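Local coordinates for putative methyltransferase (Emericella variicolor, PDB 7DMB), which probably transfers a methyl group from S-adenosyl-L-methionine as a trans-acting enzyme of calbistrin biosynthesis, and holds S-adenosyl-L-homocysteine in this crystal, at residues 66-77 with 90-101. Sequence-based numbering, arbitrary orientation.
Sequences WVLCAIQMQEKL and YRNWLASEYERF
Phe101 sinks as a knob among Trp66, Val67, Ala70 and Ile71. Val67 CG1 stands almost on the ring normal, 3.7 Å from the centroid of Phe101, while the rim of that ring turns toward the face of Trp66 in an offset edge-to-face pair, planes 67° apart. Ile71 CG1 closes in on Phe101 CD2 at 3.5 Å. A second knob, Leu94, enters between Ala70, Met73, Gln74 and Leu77; its CD1 meets Ala70 and its CD2 the Met73 methyl, which also lies at the edge of Tyr90. Phe322 of helix 319-324 backs Ala70 and Met73. Both pockets are lined mainly by buried residues, whereas the side of the partly exposed Gln74, Ala95 and Tyr98 admits a water. Gln74 still packs there: bent at chi2 (-56°), it lays CG over one face of Tyr98, and Gln74 NE2, against Leu94, hydrogen-bonds to Ala70 O at 2.9 Å. Its OE1 accepts from the water, which also donates to Arg91 O. At the far end, Arg91 NH1 hydrogen-bonds Leu77 O at 2.8 Å and also Ala80 O, just beyond helix 56-79. Helices 56-79 and 85-101, consecutive in the chain, cross with knobs-into-holes packing (-123° between these segments), away from the S-adenosyl-L-homocysteine pocket.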
loop_
_atom_site.group_PDB
_atom_site.type_symbol
_atom_site.label_atom_id
_atom_site.label_comp_id
_atom_site.label_asym_id
_atom_site.label_seq_id
_atom_site.Cartn_x
_atom_site.Cartn_y
_atom_site.Cartn_z
ATOM N N TRP A 66 2.528 4.309 17.314
ATOM C CA TRP A 66 1.166 3.790 17.278
ATOM C C TRP A 66 0.877 2.944 18.505
ATOM O O TRP A 66 -0.276 2.874 18.929
ATOM C CB TRP A 66 0.872 3.037 15.966
ATOM C CG TRP A 66 1.273 1.574 15.886
ATOM C CD1 TRP A 66 2.330 1.054 15.177
ATOM C CD2 TRP A 66 0.604 0.449 16.482
ATOM N NE1 TRP A 66 2.369 -0.311 15.314
ATOM C CE2 TRP A 66 1.324 -0.709 16.112
ATOM C CE3 TRP A 66 -0.524 0.307 17.301
ATOM C CZ2 TRP A 66 0.953 -1.988 16.535
ATOM C CZ3 TRP A 66 -0.888 -0.978 17.725
ATOM C CH2 TRP A 66 -0.152 -2.100 17.339
ATOM N N VAL A 67 1.899 2.338 19.116
ATOM C CA VAL A 67 1.674 1.637 20.382
ATOM C C VAL A 67 1.294 2.630 21.483
ATOM O O VAL A 67 0.402 2.368 22.300
ATOM C CB VAL A 67 2.912 0.806 20.780
ATOM C CG1 VAL A 67 2.822 0.378 22.262
ATOM C CG2 VAL A 67 3.066 -0.421 19.872
ATOM N N LEU A 68 1.974 3.775 21.530
ATOM C CA LEU A 68 1.634 4.804 22.511
ATOM C C LEU A 68 0.202 5.305 22.323
ATOM O O LEU A 68 -0.570 5.385 23.290
ATOM C CB LEU A 68 2.629 5.960 22.416
ATOM C CG LEU A 68 4.009 5.773 23.047
ATOM C CD1 LEU A 68 5.017 6.765 22.414
ATOM C CD2 LEU A 68 3.932 5.989 24.560
ATOM N N CYS A 69 -0.163 5.684 21.091
ATOM C CA CYS A 69 -1.551 6.073 20.829
ATOM C C CYS A 69 -2.535 4.966 21.196
ATOM O O CYS A 69 -3.613 5.253 21.731
ATOM C CB CYS A 69 -1.764 6.458 19.355
ATOM S SG CYS A 69 -0.511 7.589 18.622
ATOM N N ALA A 70 -2.212 3.707 20.858
ATOM C CA ALA A 70 -3.139 2.611 21.118
ATOM C C ALA A 70 -3.371 2.439 22.615
ATOM O O ALA A 70 -4.506 2.227 23.049
ATOM C CB ALA A 70 -2.626 1.310 20.497
ATOM N N ILE A 71 -2.307 2.542 23.416
ATOM C CA ILE A 71 -2.441 2.532 24.877
ATOM C C ILE A 71 -3.327 3.682 25.333
ATOM O O ILE A 71 -4.238 3.510 26.151
ATOM C CB ILE A 71 -1.055 2.615 25.540
ATOM C CG1 ILE A 71 -0.204 1.378 25.215
ATOM C CG2 ILE A 71 -1.201 2.828 27.065
ATOM C CD1 ILE A 71 1.308 1.570 25.504
ATOM N N GLN A 72 -3.075 4.876 24.786
ATOM C CA GLN A 72 -3.814 6.073 25.154
ATOM C C GLN A 72 -5.271 5.999 24.743
ATOM O O GLN A 72 -6.081 6.763 25.265
ATOM C CB GLN A 72 -3.152 7.308 24.518
ATOM C CG GLN A 72 -3.308 8.601 25.311
ATOM C CD GLN A 72 -2.469 8.631 26.579
ATOM O OE1 GLN A 72 -1.724 7.705 26.869
ATOM N NE2 GLN A 72 -2.591 9.709 27.337
ATOM N N MET A 73 -5.618 5.105 23.810
ATOM C CA MET A 73 -6.987 4.992 23.325
ATOM C C MET A 73 -7.869 4.088 24.174
ATOM O O MET A 73 -9.096 4.134 24.024
ATOM C CB MET A 73 -6.986 4.464 21.891
ATOM C CG MET A 73 -6.659 5.523 20.870
ATOM S SD MET A 73 -5.957 4.792 19.381
ATOM C CE MET A 73 -7.463 4.246 18.570
ATOM N N GLN A 74 -7.283 3.276 25.049
ATOM C CA GLN A 74 -8.039 2.207 25.698
ATOM C C GLN A 74 -9.216 2.758 26.495
ATOM O O GLN A 74 -10.365 2.352 26.290
ATOM C CB GLN A 74 -7.113 1.376 26.593
ATOM C CG GLN A 74 -6.045 0.636 25.795
ATOM C CD GLN A 74 -6.639 -0.260 24.717
ATOM O OE1 GLN A 74 -7.500 -1.108 25.008
ATOM N NE2 GLN A 74 -6.182 -0.089 23.466
ATOM N N GLU A 75 -8.952 3.690 27.411
ATOM C CA GLU A 75 -10.036 4.191 28.247
ATOM C C GLU A 75 -11.033 4.991 27.421
ATOM O O GLU A 75 -12.243 4.936 27.676
ATOM C CB GLU A 75 -9.479 5.039 29.399
ATOM C CG GLU A 75 -10.571 5.473 30.383
ATOM C CD GLU A 75 -10.069 6.371 31.502
ATOM O OE1 GLU A 75 -8.852 6.360 31.792
ATOM O OE2 GLU A 75 -10.905 7.089 32.098
ATOM N N LYS A 76 -10.541 5.699 26.406
ATOM C CA LYS A 76 -11.417 6.456 25.524
ATOM C C LYS A 76 -12.353 5.523 24.758
ATOM O O LYS A 76 -13.566 5.761 24.680
ATOM C CB LYS A 76 -10.557 7.290 24.566
ATOM C CG LYS A 76 -11.069 8.690 24.316
ATOM C CD LYS A 76 -10.112 9.527 23.458
ATOM C CE LYS A 76 -10.884 10.404 22.471
ATOM N NZ LYS A 76 -10.019 11.367 21.798
ATOM N N LEU A 77 -11.806 4.437 24.214
ATOM C CA LEU A 77 -12.616 3.517 23.427
ATOM C C LEU A 77 -13.695 2.858 24.276
ATOM O O LEU A 77 -14.836 2.707 23.829
ATOM C CB LEU A 77 -11.721 2.461 22.780
ATOM C CG LEU A 77 -11.405 2.754 21.309
ATOM C CD1 LEU A 77 -10.437 1.738 20.753
ATOM C CD2 LEU A 77 -12.695 2.775 20.511
ATOM N N TYR A 90 -12.843 -3.262 16.038
ATOM C CA TYR A 90 -11.590 -2.537 16.234
ATOM C C TYR A 90 -11.285 -2.351 17.715
ATOM O O TYR A 90 -10.151 -2.586 18.158
ATOM C CB TYR A 90 -11.650 -1.183 15.520
ATOM C CG TYR A 90 -10.378 -0.366 15.602
ATOM C CD1 TYR A 90 -9.333 -0.584 14.713
ATOM C CD2 TYR A 90 -10.226 0.637 16.558
ATOM C CE1 TYR A 90 -8.161 0.170 14.766
ATOM C CE2 TYR A 90 -9.063 1.401 16.616
ATOM C CZ TYR A 90 -8.029 1.164 15.715
ATOM O OH TYR A 90 -6.866 1.910 15.756
ATOM N N ARG A 91 -12.282 -1.909 18.492
ATOM C CA ARG A 91 -12.122 -1.812 19.942
ATOM C C ARG A 91 -11.687 -3.155 20.539
ATOM O O ARG A 91 -10.718 -3.225 21.305
ATOM C CB ARG A 91 -13.424 -1.326 20.590
ATOM C CG ARG A 91 -13.436 -1.442 22.125
ATOM C CD ARG A 91 -14.520 -0.598 22.823
ATOM N NE ARG A 91 -15.877 -1.090 22.587
ATOM C CZ ARG A 91 -16.984 -0.386 22.820
ATOM N NH1 ARG A 91 -16.908 0.840 23.321
ATOM N NH2 ARG A 91 -18.173 -0.915 22.551
ATOM N N ASN A 92 -12.388 -4.237 20.179
ATOM C CA ASN A 92 -12.029 -5.562 20.683
ATOM C C ASN A 92 -10.623 -5.954 20.249
ATOM O O ASN A 92 -9.824 -6.431 21.061
ATOM C CB ASN A 92 -13.042 -6.603 20.201
ATOM C CG ASN A 92 -14.393 -6.463 20.884
ATOM O OD1 ASN A 92 -14.513 -5.852 21.957
ATOM N ND2 ASN A 92 -15.423 -7.034 20.268
ATOM N N TRP A 93 -10.310 -5.771 18.958
ATOM C CA TRP A 93 -8.957 -6.041 18.477
ATOM C C TRP A 93 -7.925 -5.201 19.222
ATOM O O TRP A 93 -6.884 -5.716 19.646
ATOM C CB TRP A 93 -8.847 -5.781 16.967
ATOM C CG TRP A 93 -7.411 -5.828 16.517
ATOM C CD1 TRP A 93 -6.660 -6.949 16.303
ATOM C CD2 TRP A 93 -6.540 -4.714 16.292
ATOM N NE1 TRP A 93 -5.384 -6.602 15.937
ATOM C CE2 TRP A 93 -5.280 -5.236 15.929
ATOM C CE3 TRP A 93 -6.702 -3.330 16.358
ATOM C CZ2 TRP A 93 -4.193 -4.422 15.628
ATOM C CZ3 TRP A 93 -5.615 -2.520 16.044
ATOM C CH2 TRP A 93 -4.381 -3.069 15.687
ATOM N N LEU A 94 -8.185 -3.904 19.386
ATOM C CA LEU A 94 -7.187 -3.051 20.029
ATOM C C LEU A 94 -6.972 -3.442 21.491
ATOM O O LEU A 94 -5.836 -3.425 21.966
ATOM C CB LEU A 94 -7.576 -1.576 19.912
ATOM C CG LEU A 94 -6.376 -0.623 20.035
ATOM C CD1 LEU A 94 -5.277 -1.033 19.111
ATOM C CD2 LEU A 94 -6.769 0.807 19.773
ATOM N N ALA A 95 -8.042 -3.804 22.212
ATOM C CA ALA A 95 -7.893 -4.299 23.582
ATOM C C ALA A 95 -6.999 -5.530 23.639
ATOM O O ALA A 95 -6.229 -5.699 24.590
ATOM C CB ALA A 95 -9.255 -4.636 24.196
ATOM N N SER A 96 -7.093 -6.407 22.638
ATOM C CA SER A 96 -6.277 -7.616 22.659
ATOM C C SER A 96 -4.818 -7.304 22.340
ATOM O O SER A 96 -3.906 -7.910 22.913
ATOM C CB SER A 96 -6.850 -8.648 21.691
ATOM O OG SER A 96 -6.357 -8.441 20.384
ATOM N N GLU A 97 -4.568 -6.334 21.453
ATOM C CA GLU A 97 -3.187 -5.940 21.184
ATOM C C GLU A 97 -2.583 -5.219 22.391
ATOM O O GLU A 97 -1.431 -5.468 22.756
ATOM C CB GLU A 97 -3.128 -5.085 19.913
ATOM C CG GLU A 97 -1.815 -5.157 19.119
ATOM C CD GLU A 97 -1.483 -6.545 18.554
ATOM O OE1 GLU A 97 -2.391 -7.343 18.263
ATOM O OE2 GLU A 97 -0.287 -6.833 18.374
ATOM N N TYR A 98 -3.360 -4.357 23.049
ATOM C CA TYR A 98 -2.908 -3.729 24.290
ATOM C C TYR A 98 -2.469 -4.759 25.336
ATOM O O TYR A 98 -1.534 -4.509 26.110
ATOM C CB TYR A 98 -4.019 -2.845 24.855
ATOM C CG TYR A 98 -3.812 -2.437 26.296
ATOM C CD1 TYR A 98 -2.991 -1.364 26.610
ATOM C CD2 TYR A 98 -4.437 -3.128 27.346
ATOM C CE1 TYR A 98 -2.797 -0.972 27.911
ATOM C CE2 TYR A 98 -4.241 -2.749 28.656
ATOM C CZ TYR A 98 -3.422 -1.666 28.937
ATOM O OH TYR A 98 -3.206 -1.261 30.239
ATOM N N GLU A 99 -3.140 -5.913 25.392
ATOM C CA GLU A 99 -2.660 -6.980 26.263
ATOM C C GLU A 99 -1.289 -7.471 25.822
ATOM O O GLU A 99 -0.470 -7.832 26.669
ATOM C CB GLU A 99 -3.676 -8.131 26.304
ATOM C CG GLU A 99 -4.996 -7.735 26.950
ATOM C CD GLU A 99 -4.812 -7.219 28.385
ATOM O OE1 GLU A 99 -4.101 -7.882 29.163
ATOM O OE2 GLU A 99 -5.372 -6.154 28.734
ATOM N N ARG A 100 -0.996 -7.432 24.514
ATOM C CA ARG A 100 0.309 -7.875 24.027
ATOM C C ARG A 100 1.441 -6.922 24.419
ATOM O O ARG A 100 2.591 -7.363 24.568
ATOM C CB ARG A 100 0.285 -8.042 22.502
ATOM C CG ARG A 100 -0.472 -9.252 21.965
ATOM C CD ARG A 100 -0.321 -9.324 20.433
ATOM N NE ARG A 100 1.045 -9.655 20.005
ATOM C CZ ARG A 100 1.531 -9.450 18.778
ATOM N NH1 ARG A 100 0.773 -8.912 17.826
ATOM N NH2 ARG A 100 2.779 -9.799 18.491
ATOM N N PHE A 101 1.153 -5.622 24.565
ATOM C CA PHE A 101 2.185 -4.664 24.973
ATOM C C PHE A 101 2.709 -4.958 26.376
ATOM O O PHE A 101 3.867 -4.662 26.682
ATOM C CB PHE A 101 1.649 -3.229 24.976
ATOM C CG PHE A 101 0.992 -2.790 23.703
ATOM C CD1 PHE A 101 1.330 -3.345 22.489
ATOM C CD2 PHE A 101 0.043 -1.786 23.738
ATOM C CE1 PHE A 101 0.711 -2.924 21.318
ATOM C CE2 PHE A 101 -0.567 -1.353 22.590
ATOM C CZ PHE A 101 -0.232 -1.921 21.366
HETATM O O HOH W 1 -9.490 -1.153 23.165
#